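Local coordinates for protein spherulin-4 (Aspergillus clavatus, PDB 5C5G) that is a (beta/alpha)-barrel glycoside hydrolase, probably acting in galactosaminogalactan biosynthesis, for which Sph3 of Aspergillus fumigatus is required, at residues R60-L65 against V71-Y76. Sequence-based numbering, arbitrary orientation.
Sequences REIPKL and VRLLGY
L73 reaches from the strand to the helix and overlaps two of its residues, one with each methyl. CD1 of L73 lies 3.8 Å from CG2 of I62, the two side chains crossing at a slant, and it also touches the carbonyl O of I62. The other methyl, CD2 of L73, meets CD1 of L65 at 4.2 Å. I62 offers CG2 because this branch stands anti to its backbone N (chi1 -74°, measured to CG1). V71, one outward-facing position earlier on the strand, packs on backbone instead: its CB sits 3.6 Å from the carbonyl O of L65, and both its methyls lie near the same oxygen. The segments run roughly antiparallel, at 141°, their axes 9.8 Å apart at closest approach. They diverge from the end where the chain passes from helix to strand, with the CA atoms of L65 and V71 6.9 Å apart. This is the helix-to-strand half of a beta-alpha-beta unit in the TIM barrel, and helix 24-32 extends the apolar layer through L26 and I30. On the helix flank, E61 links R60 and K64: NE and NH2 of R60 both grip OE2 of E61, in the guanidinium plane, while NZ of K64 takes OE1 of E61 at 2.8 Å. Farther along the strand, Y76, which binds N-acetyl-D-galactosamine, hydrogen-bonds D116, another residue of that site. Between helix and strand the contact is wholly nonpolar in its side chains, so shape and burial, rather than directed bonds, hold this part of the helix against the barrel wall.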
# COMPACT_ATOMS: atom_id res chain seq x y z
N ARG A 60 19.76 -2.46 5.90
CA ARG A 60 19.88 -1.60 7.08
C ARG A 60 18.53 -0.98 7.47
O ARG A 60 18.16 -0.96 8.64
CB ARG A 60 20.90 -0.48 6.83
CG ARG A 60 21.14 0.43 8.05
CD ARG A 60 22.05 1.61 7.70
NE ARG A 60 21.40 2.49 6.73
CZ ARG A 60 21.73 2.60 5.45
NH1 ARG A 60 22.75 1.92 4.94
NH2 ARG A 60 21.03 3.41 4.66
N GLU A 61 17.82 -0.45 6.48
CA GLU A 61 16.65 0.39 6.77
C GLU A 61 15.36 -0.38 7.02
O GLU A 61 14.52 0.04 7.81
CB GLU A 61 16.45 1.42 5.65
CG GLU A 61 17.64 2.36 5.45
CD GLU A 61 17.87 3.32 6.60
OE1 GLU A 61 16.96 3.52 7.44
OE2 GLU A 61 18.98 3.89 6.66
N ILE A 62 15.17 -1.50 6.34
CA ILE A 62 13.95 -2.26 6.52
C ILE A 62 13.73 -2.69 7.98
O ILE A 62 12.64 -2.50 8.50
CB ILE A 62 13.88 -3.46 5.56
CG1 ILE A 62 13.57 -2.94 4.16
CG2 ILE A 62 12.83 -4.48 6.01
CD1 ILE A 62 13.84 -3.96 3.07
N PRO A 63 14.74 -3.26 8.64
CA PRO A 63 14.53 -3.67 10.04
C PRO A 63 14.15 -2.52 10.97
O PRO A 63 13.45 -2.74 11.96
CB PRO A 63 15.88 -4.28 10.43
CG PRO A 63 16.43 -4.77 9.16
CD PRO A 63 16.05 -3.73 8.15
N LYS A 64 14.61 -1.31 10.67
CA LYS A 64 14.24 -0.16 11.48
C LYS A 64 12.74 0.10 11.42
O LYS A 64 12.11 0.39 12.44
CB LYS A 64 15.01 1.09 11.05
CG LYS A 64 16.50 0.98 11.33
CD LYS A 64 17.32 2.00 10.55
CE LYS A 64 16.88 3.43 10.83
NZ LYS A 64 17.65 4.39 9.99
N LEU A 65 12.16 -0.01 10.23
CA LEU A 65 10.71 0.18 10.11
C LEU A 65 9.96 -1.00 10.69
O LEU A 65 8.93 -0.82 11.34
CB LEU A 65 10.28 0.37 8.65
CG LEU A 65 10.80 1.60 7.91
CD1 LEU A 65 10.17 1.65 6.54
CD2 LEU A 65 10.54 2.89 8.66
N VAL A 71 3.55 -0.63 12.18
CA VAL A 71 3.92 -0.73 10.77
C VAL A 71 3.67 -2.14 10.28
O VAL A 71 4.01 -3.12 10.96
CB VAL A 71 5.42 -0.43 10.59
CG1 VAL A 71 5.93 -0.82 9.19
CG2 VAL A 71 5.69 1.04 10.88
N ARG A 72 3.10 -2.24 9.09
CA ARG A 72 2.99 -3.51 8.38
C ARG A 72 3.64 -3.37 7.04
O ARG A 72 3.10 -2.72 6.13
CB ARG A 72 1.53 -3.92 8.21
CG ARG A 72 0.81 -4.25 9.52
CD ARG A 72 1.43 -5.46 10.22
NE ARG A 72 0.74 -5.76 11.48
CZ ARG A 72 1.08 -5.23 12.65
NH1 ARG A 72 0.39 -5.56 13.74
NH2 ARG A 72 2.10 -4.39 12.75
N LEU A 73 4.84 -3.93 6.91
CA LEU A 73 5.57 -3.91 5.66
C LEU A 73 5.02 -4.96 4.72
O LEU A 73 4.72 -6.08 5.11
CB LEU A 73 7.04 -4.22 5.89
CG LEU A 73 7.82 -3.18 6.67
CD1 LEU A 73 9.20 -3.68 6.97
CD2 LEU A 73 7.92 -1.87 5.94
N LEU A 74 4.95 -4.59 3.45
CA LEU A 74 4.56 -5.51 2.38
C LEU A 74 5.62 -5.49 1.30
O LEU A 74 6.17 -4.44 0.96
CB LEU A 74 3.24 -5.08 1.73
CG LEU A 74 2.04 -4.86 2.66
CD1 LEU A 74 0.84 -4.41 1.83
CD2 LEU A 74 1.67 -6.08 3.43
N GLY A 75 5.86 -6.65 0.71
CA GLY A 75 6.76 -6.73 -0.44
C GLY A 75 6.02 -6.51 -1.75
O GLY A 75 5.01 -7.18 -2.00
N TYR A 76 6.52 -5.62 -2.60
CA TYR A 76 5.96 -5.37 -3.92
C TYR A 76 6.23 -6.54 -4.86
O TYR A 76 7.39 -6.96 -5.01
CB TYR A 76 6.59 -4.10 -4.49
CG TYR A 76 6.17 -3.74 -5.90
CD1 TYR A 76 6.66 -4.43 -7.00
CD2 TYR A 76 5.33 -2.66 -6.12
CE1 TYR A 76 6.29 -4.09 -8.28
CE2 TYR A 76 4.96 -2.31 -7.41
CZ TYR A 76 5.43 -3.03 -8.48
OH TYR A 76 5.06 -2.70 -9.76